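Local structure of TRAP dicarboxylate transporter-DctP subunit (Desulfovibrio salexigens, 4N6D) at residues A88-V93 with I237-N242; S33-P38 with S71-A76; K155-N160 with C222-E227. The protein probably binds a small organic acid in the periplasm and delivers it to a TRAP-type membrane transporter, as other DctP-family solute-binding proteins do. All coordinates share one frame; numbering follows the deposited sequence.

Interaction 1 of 3, residues A88-V93 with I237-N242; sequences ADIGCV and IIMNMN
Gly91 and Ile238 face each other as an antiparallel hydrogen-bonded pair, Gly91 N giving to Ile238 O at 2.9 Å and Ile238 N returning the bond to Gly91 O at 2.9 Å. Ile90 with Met239 and Cys92 with Ile237 flank them as non-hydrogen-bonded pairs. A third backbone bond, Asn240 N to Asp89 O (2.8 Å), closes the end just before helix 241-245.

Ile237 can be followed outward on the face it shares with Ile90 and Cys92. Its CB lies near Gly91 O. From there CG2, anti to the backbone N, turns to the neighbouring strand and meets CG2 of Ile90 at 3.5 Å; the other branch runs through CG1 and bends at chi2 (-55°), which brings CD1 to 3.7 Å from Cys92 CB and equally near its SG. Branched isoleucines suit this buried face because each branch fills a different side. On the other face Ile238 CD1 reaches CG2 of Val93 (3.8 Å), beneath helix 79-85, and Gly91 adds no side chain there.

Asn240 fits the N-cap: its OD1 accepts from Ser243 N, while ND2 gives to Val83 O. Asp89 is likewise held by Ser243 OG and Ser33 N. Two inner, oppositely directed strands of a mixed five-stranded sheet are thus joined, and its strand order 2-1-3-5-4 is typical of the type II periplasmic binding protein fold.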
# COMPACT_ATOMS: atom_id res chain seq x y z
N ALA A 88 18.10 -12.77 -6.61
CA ALA A 88 17.64 -12.86 -5.23
C ALA A 88 16.61 -13.96 -5.19
O ALA A 88 15.94 -14.22 -6.19
CB ALA A 88 17.01 -11.56 -4.75
N ASP A 89 16.49 -14.63 -4.05
CA ASP A 89 15.46 -15.65 -3.91
C ASP A 89 14.07 -15.05 -3.74
O ASP A 89 13.08 -15.62 -4.21
CB ASP A 89 15.75 -16.59 -2.73
CG ASP A 89 17.07 -17.35 -2.92
OD1 ASP A 89 17.13 -18.22 -3.82
OD2 ASP A 89 18.04 -17.06 -2.18
N ILE A 90 14.01 -13.90 -3.08
CA ILE A 90 12.76 -13.26 -2.70
C ILE A 90 12.89 -11.78 -2.91
O ILE A 90 13.98 -11.22 -2.78
CB ILE A 90 12.46 -13.51 -1.19
CG1 ILE A 90 12.36 -15.00 -0.90
CG2 ILE A 90 11.19 -12.76 -0.75
CD1 ILE A 90 12.36 -15.30 0.62
N GLY A 91 11.80 -11.14 -3.29
CA GLY A 91 11.80 -9.70 -3.47
C GLY A 91 10.44 -9.09 -3.20
O GLY A 91 9.42 -9.79 -3.19
N CYS A 92 10.45 -7.78 -2.97
CA CYS A 92 9.26 -6.97 -2.67
C CYS A 92 8.90 -6.07 -3.84
O CYS A 92 9.72 -5.25 -4.30
CB CYS A 92 9.52 -6.11 -1.45
SG CYS A 92 8.08 -5.10 -0.95
N VAL A 93 7.67 -6.22 -4.32
CA VAL A 93 7.19 -5.47 -5.47
C VAL A 93 6.06 -4.53 -5.09
O VAL A 93 5.07 -4.95 -4.50
CB VAL A 93 6.72 -6.42 -6.57
CG1 VAL A 93 6.17 -5.63 -7.76
CG2 VAL A 93 7.86 -7.36 -7.01
N ILE A 237 5.10 -9.97 -2.09
CA ILE A 237 6.39 -10.61 -1.82
C ILE A 237 6.47 -11.87 -2.68
O ILE A 237 5.64 -12.78 -2.57
CB ILE A 237 6.56 -10.95 -0.35
CG1 ILE A 237 6.37 -9.70 0.54
CG2 ILE A 237 7.93 -11.62 -0.13
CD1 ILE A 237 7.27 -8.51 0.16
N ILE A 238 7.44 -11.87 -3.60
CA ILE A 238 7.56 -12.94 -4.58
C ILE A 238 8.83 -13.75 -4.36
O ILE A 238 9.84 -13.20 -3.92
CB ILE A 238 7.55 -12.39 -6.05
CG1 ILE A 238 8.60 -11.29 -6.27
CG2 ILE A 238 6.15 -11.87 -6.42
CD1 ILE A 238 8.86 -10.94 -7.76
N MET A 239 8.76 -15.04 -4.68
CA MET A 239 9.90 -15.92 -4.55
C MET A 239 10.18 -16.62 -5.88
O MET A 239 9.25 -17.03 -6.59
CB MET A 239 9.63 -16.94 -3.44
CG MET A 239 10.76 -17.93 -3.25
SD MET A 239 10.54 -18.94 -1.78
CE MET A 239 12.20 -19.54 -1.53
N ASN A 240 11.46 -16.76 -6.19
CA ASN A 240 11.90 -17.45 -7.40
C ASN A 240 11.39 -18.89 -7.38
O ASN A 240 11.44 -19.55 -6.33
CB ASN A 240 13.43 -17.44 -7.43
CG ASN A 240 13.98 -18.29 -8.53
OD1 ASN A 240 14.22 -19.48 -8.33
ND2 ASN A 240 14.22 -17.70 -9.70
N MET A 241 10.86 -19.37 -8.50
CA MET A 241 10.25 -20.69 -8.52
C MET A 241 11.25 -21.81 -8.28
O MET A 241 10.92 -22.79 -7.61
CB MET A 241 9.51 -20.92 -9.84
CG MET A 241 8.68 -22.16 -9.80
SD MET A 241 7.24 -21.92 -8.78
CE MET A 241 6.33 -20.78 -9.82
N ASN A 242 12.46 -21.72 -8.83
CA ASN A 242 13.45 -22.75 -8.51
C ASN A 242 13.78 -22.78 -7.02
O ASN A 242 13.91 -23.85 -6.41
CB ASN A 242 14.71 -22.54 -9.34
CG ASN A 242 14.45 -22.72 -10.81
OD1 ASN A 242 14.43 -21.75 -11.58
ND2 ASN A 242 14.26 -23.94 -11.22

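Interaction 2 of 3, residues S33-P38 with S71-A76; sequences SYANFP and STLLGA
Ala35 packs its CB against Leu74 CB at 3.8 Å, where the loop between strand 63-68 and helix 79-85 lies over the end of strand 30-35 in this periplasmic binding protein fold. The small methyl lets the loop backbone come close. CB, CG and CD1 of Leu74 all lie near Ala35 CB, and the leucine side chain also touches Gln87 and Ala88, so that a bulky apolar residue fills the space above the small one.

Leu73 extends differently. With CG opposite the backbone N (chi1 179°), the chain runs along the strand and sets CD2 3.9 Å from Ser33 CB; Tyr68 and Ala88 line the same apolar patch. Ser33 itself is short enough to leave room for that methyl.

At the other end of the contact Phe37 turns its ring from the loop: CG sits between the backbone N and the carbonyl carbon (chi1 69°), and one ring face receives Pro38 CD, offset toward the rim. What the loop meets is therefore Phe37 CB, packed 3.8 Å from Ala76 N.

A water sits in the middle of the contact. It accepts from Leu73 N, donates to Leu74 O (2.9 Å) and takes a weak bond from Asn36 N, so it links the loop backbone to Asn36, though weakly. Toward the Phe37 end, Ser71 N gives a fairly straight bond to Asn36 O (3.1 Å, 163° at the hydrogen). Its hydroxyl completes the join: Ser71 OG donates to Phe37 O at 2.8 Å, in the carbonyl plane and on a lone pair.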
# COMPACT_ATOMS: atom_id res chain seq x y z
N SER A 33 18.08 -15.21 0.08
CA SER A 33 18.25 -13.76 0.05
C SER A 33 16.91 -13.08 -0.21
O SER A 33 16.10 -13.58 -0.98
CB SER A 33 19.24 -13.36 -1.05
OG SER A 33 18.79 -13.88 -2.29
N TYR A 34 16.67 -11.94 0.45
CA TYR A 34 15.41 -11.24 0.38
C TYR A 34 15.72 -9.78 0.04
O TYR A 34 16.25 -9.01 0.87
CB TYR A 34 14.69 -11.45 1.72
CG TYR A 34 13.24 -11.01 1.84
CD1 TYR A 34 12.37 -11.74 2.63
CD2 TYR A 34 12.76 -9.86 1.24
CE1 TYR A 34 11.05 -11.34 2.82
CE2 TYR A 34 11.44 -9.47 1.40
CZ TYR A 34 10.60 -10.21 2.20
OH TYR A 34 9.29 -9.85 2.42
N ALA A 35 15.44 -9.42 -1.21
CA ALA A 35 15.68 -8.07 -1.72
C ALA A 35 14.49 -7.18 -1.39
O ALA A 35 13.35 -7.62 -1.46
CB ALA A 35 15.92 -8.10 -3.22
N ASN A 36 14.76 -5.93 -1.06
CA ASN A 36 13.71 -4.97 -0.76
C ASN A 36 14.18 -3.58 -1.15
O ASN A 36 15.27 -3.18 -0.77
CB ASN A 36 13.38 -5.05 0.73
CG ASN A 36 11.91 -4.92 1.01
OD1 ASN A 36 11.21 -4.14 0.35
ND2 ASN A 36 11.43 -5.68 1.99
N PHE A 37 13.38 -2.85 -1.91
CA PHE A 37 13.87 -1.61 -2.50
C PHE A 37 13.90 -0.37 -1.56
O PHE A 37 14.82 0.46 -1.67
CB PHE A 37 13.10 -1.30 -3.79
CG PHE A 37 11.67 -0.93 -3.57
CD1 PHE A 37 11.32 0.38 -3.24
CD2 PHE A 37 10.67 -1.88 -3.67
CE1 PHE A 37 9.99 0.72 -3.01
CE2 PHE A 37 9.34 -1.55 -3.43
CZ PHE A 37 9.01 -0.24 -3.10
N PRO A 38 12.93 -0.24 -0.65
CA PRO A 38 12.88 0.98 0.15
C PRO A 38 13.84 0.94 1.34
O PRO A 38 14.42 -0.12 1.61
CB PRO A 38 11.43 1.01 0.66
CG PRO A 38 11.08 -0.42 0.81
CD PRO A 38 11.84 -1.17 -0.29
N SER A 71 17.67 -1.40 -1.44
CA SER A 71 18.09 -1.61 -2.81
C SER A 71 19.54 -2.06 -2.90
O SER A 71 20.23 -1.83 -3.90
CB SER A 71 17.87 -0.34 -3.64
OG SER A 71 16.49 -0.07 -3.82
N THR A 72 20.00 -2.74 -1.85
CA THR A 72 21.40 -3.20 -1.82
C THR A 72 21.67 -4.46 -2.62
O THR A 72 22.81 -4.78 -2.90
CB THR A 72 21.92 -3.41 -0.41
OG1 THR A 72 21.05 -4.28 0.34
CG2 THR A 72 22.08 -2.05 0.31
N LEU A 73 20.62 -5.19 -2.98
CA LEU A 73 20.79 -6.33 -3.89
C LEU A 73 20.01 -6.07 -5.17
O LEU A 73 20.59 -6.03 -6.25
CB LEU A 73 20.32 -7.61 -3.21
CG LEU A 73 20.39 -8.93 -3.98
CD1 LEU A 73 21.78 -9.17 -4.52
CD2 LEU A 73 19.91 -10.10 -3.08
N LEU A 74 18.69 -5.91 -5.06
CA LEU A 74 17.86 -5.47 -6.18
C LEU A 74 17.07 -4.23 -5.75
O LEU A 74 16.73 -4.08 -4.59
CB LEU A 74 16.87 -6.56 -6.61
CG LEU A 74 17.42 -7.92 -7.01
CD1 LEU A 74 16.30 -8.92 -7.24
CD2 LEU A 74 18.26 -7.76 -8.24
N GLY A 75 16.80 -3.35 -6.69
CA GLY A 75 16.02 -2.16 -6.40
C GLY A 75 14.76 -2.10 -7.23
O GLY A 75 14.29 -3.11 -7.76
N ALA A 76 14.21 -0.90 -7.38
CA ALA A 76 12.97 -0.70 -8.12
C ALA A 76 13.10 -1.16 -9.57
O ALA A 76 12.12 -1.66 -10.14
CB ALA A 76 12.58 0.78 -8.08
O HOH W 1 17.85 -5.26 -2.24

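Interaction 3 of 3, residues K155-N160 with C222-E227; sequences KVPVRN and CRYETE
The two backbones run in nearly the same direction, 17° apart end to end, yet no backbone hydrogen bond joins them directly; side chains and two waters bridge them. Tyr224 contributes the largest share, through Pro157, Lys155 and Arg159. Its CG is anti to the carbonyl carbon (chi1 -58°), and the ring rises beside Pro157, the two side chains pointing the same way. Pro157 CG stands over the ring centre, 3.7 Å from the Tyr224 centroid and 13° off the normal, a CH-pi contact for which the rigid, flat-sided proline ring is well suited. At the ring's edge, near its plane, Lys155 O lies 3.4 Å from Tyr224 CD2. The guanidinium of Arg159 approaches obliquely, held by a salt bridge to Glu288.

Further along, Thr226 OG1 donates to Val158 O at 2.7 Å, in the carbonyl plane and on a lone pair. The same hydroxyl accepts from a water whose oxygen accepts from Val158 N at 2.8 Å, so one threonine serves both polar groups of one residue. A second water joins Lys155 O to Arg223 N.

The contact thus packs the loop leaving strand 151-154 on its neighbour strand. Arg223 and Tyr224 both face Thr154, forming a classic beta bulge where strand 224-226, an inner strand of the mixed four-stranded sheet, begins, consistent with the second lobe of a periplasmic binding protein.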
# COMPACT_ATOMS: atom_id res chain seq x y z
N LYS A 155 -1.13 22.85 5.04
CA LYS A 155 -0.79 23.99 5.89
C LYS A 155 -2.01 24.70 6.40
O LYS A 155 -2.02 25.21 7.52
CB LYS A 155 0.06 25.00 5.10
CG LYS A 155 1.38 24.44 4.62
CD LYS A 155 2.21 25.47 3.86
CE LYS A 155 2.43 26.72 4.66
NZ LYS A 155 3.22 27.70 3.85
N VAL A 156 -3.03 24.78 5.56
CA VAL A 156 -4.29 25.44 5.87
C VAL A 156 -5.39 24.37 5.78
O VAL A 156 -5.33 23.46 4.96
CB VAL A 156 -4.55 26.60 4.88
CG1 VAL A 156 -5.98 27.12 4.97
CG2 VAL A 156 -3.56 27.72 5.10
N PRO A 157 -6.41 24.47 6.64
CA PRO A 157 -7.39 23.36 6.66
C PRO A 157 -8.14 23.17 5.35
O PRO A 157 -8.58 24.14 4.74
CB PRO A 157 -8.40 23.79 7.74
CG PRO A 157 -7.78 24.93 8.46
CD PRO A 157 -6.71 25.51 7.62
N VAL A 158 -8.25 21.92 4.92
CA VAL A 158 -9.15 21.55 3.83
C VAL A 158 -10.38 20.92 4.48
O VAL A 158 -10.34 19.76 4.90
CB VAL A 158 -8.48 20.59 2.83
CG1 VAL A 158 -9.48 20.09 1.83
CG2 VAL A 158 -7.33 21.30 2.14
N ARG A 159 -11.45 21.69 4.59
CA ARG A 159 -12.66 21.21 5.24
C ARG A 159 -13.74 20.82 4.25
O ARG A 159 -14.70 20.11 4.60
CB ARG A 159 -13.19 22.27 6.20
CG ARG A 159 -12.14 22.72 7.19
CD ARG A 159 -12.74 23.55 8.29
NE ARG A 159 -11.68 24.00 9.20
CZ ARG A 159 -11.17 23.27 10.18
NH1 ARG A 159 -10.22 23.78 10.94
NH2 ARG A 159 -11.62 22.06 10.43
N ASN A 160 -13.59 21.25 3.00
CA ASN A 160 -14.54 20.91 1.96
C ASN A 160 -13.89 20.97 0.59
O ASN A 160 -12.70 21.30 0.45
CB ASN A 160 -15.74 21.86 2.01
CG ASN A 160 -15.32 23.31 1.90
OD1 ASN A 160 -14.49 23.66 1.05
ND2 ASN A 160 -15.87 24.16 2.76
N CYS A 222 2.51 20.99 8.23
CA CYS A 222 1.14 20.69 7.84
C CYS A 222 0.40 20.17 9.04
O CYS A 222 0.49 18.99 9.36
CB CYS A 222 1.10 19.61 6.76
SG CYS A 222 2.00 20.08 5.28
N ARG A 223 -0.37 21.04 9.68
CA ARG A 223 -1.03 20.70 10.92
C ARG A 223 -2.52 20.45 10.79
O ARG A 223 -3.21 20.40 11.80
CB ARG A 223 -0.78 21.83 11.93
CG ARG A 223 0.72 22.00 12.15
CD ARG A 223 1.07 22.88 13.30
NE ARG A 223 2.51 23.10 13.31
CZ ARG A 223 3.15 23.74 14.28
NH1 ARG A 223 2.49 24.21 15.33
NH2 ARG A 223 4.47 23.91 14.19
N TYR A 224 -3.00 20.32 9.55
CA TYR A 224 -4.39 19.98 9.27
C TYR A 224 -4.42 18.77 8.36
O TYR A 224 -3.86 18.77 7.25
CB TYR A 224 -5.15 21.15 8.64
CG TYR A 224 -5.11 22.34 9.55
CD1 TYR A 224 -6.05 22.50 10.55
CD2 TYR A 224 -4.10 23.29 9.43
CE1 TYR A 224 -6.01 23.57 11.41
CE2 TYR A 224 -4.05 24.37 10.29
CZ TYR A 224 -5.01 24.49 11.29
OH TYR A 224 -5.00 25.56 12.16
N GLU A 225 -5.03 17.71 8.86
CA GLU A 225 -4.96 16.41 8.21
C GLU A 225 -6.39 16.01 7.84
O GLU A 225 -7.22 15.73 8.73
CB GLU A 225 -4.35 15.38 9.16
CG GLU A 225 -3.36 15.94 10.19
CD GLU A 225 -2.17 16.69 9.58
OE1 GLU A 225 -1.96 16.62 8.35
OE2 GLU A 225 -1.44 17.38 10.36
N THR A 226 -6.67 15.97 6.55
CA THR A 226 -8.01 15.61 6.08
C THR A 226 -8.06 14.15 5.65
O THR A 226 -7.38 13.76 4.70
CB THR A 226 -8.44 16.54 4.95
OG1 THR A 226 -8.45 17.89 5.45
CG2 THR A 226 -9.84 16.17 4.45
N GLU A 227 -8.84 13.36 6.36
CA GLU A 227 -8.88 11.92 6.14
C GLU A 227 -9.87 11.59 5.03
O GLU A 227 -11.08 11.44 5.23
CB GLU A 227 -9.22 11.16 7.42
CG GLU A 227 -8.86 9.67 7.34
CD GLU A 227 -9.05 8.92 8.65
OE1 GLU A 227 -10.03 9.24 9.37
OE2 GLU A 227 -8.22 8.02 8.96
O HOH W 2 -0.28 23.99 9.42
O HOH W 3 -6.63 19.87 5.96

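Interactions 1 and 2 adjoin, their centres 11 Å apart, in the five-stranded sheet where strands 30-35 and 90-94 are neighbours: Ile90 O lies 2.8 Å from Ala35 N, probably hydrogen-bonded. Interaction 3 belongs to the separate four-stranded sheet, its centre about 40 Å from that of interaction 1 and about 35 Å from that of interaction 2. Along the chain interaction 2 closes before interaction 1 opens, and interaction 3 is nested within the loop that interaction 1 closes. The chain thus leaves the first sheet, builds most of the second, returns through strand 234-240 and later adds strand 288-290 to the second. Such crossing between two lobes is consistent with the hinged, two-domain design of periplasmic binding proteins, here in an open form.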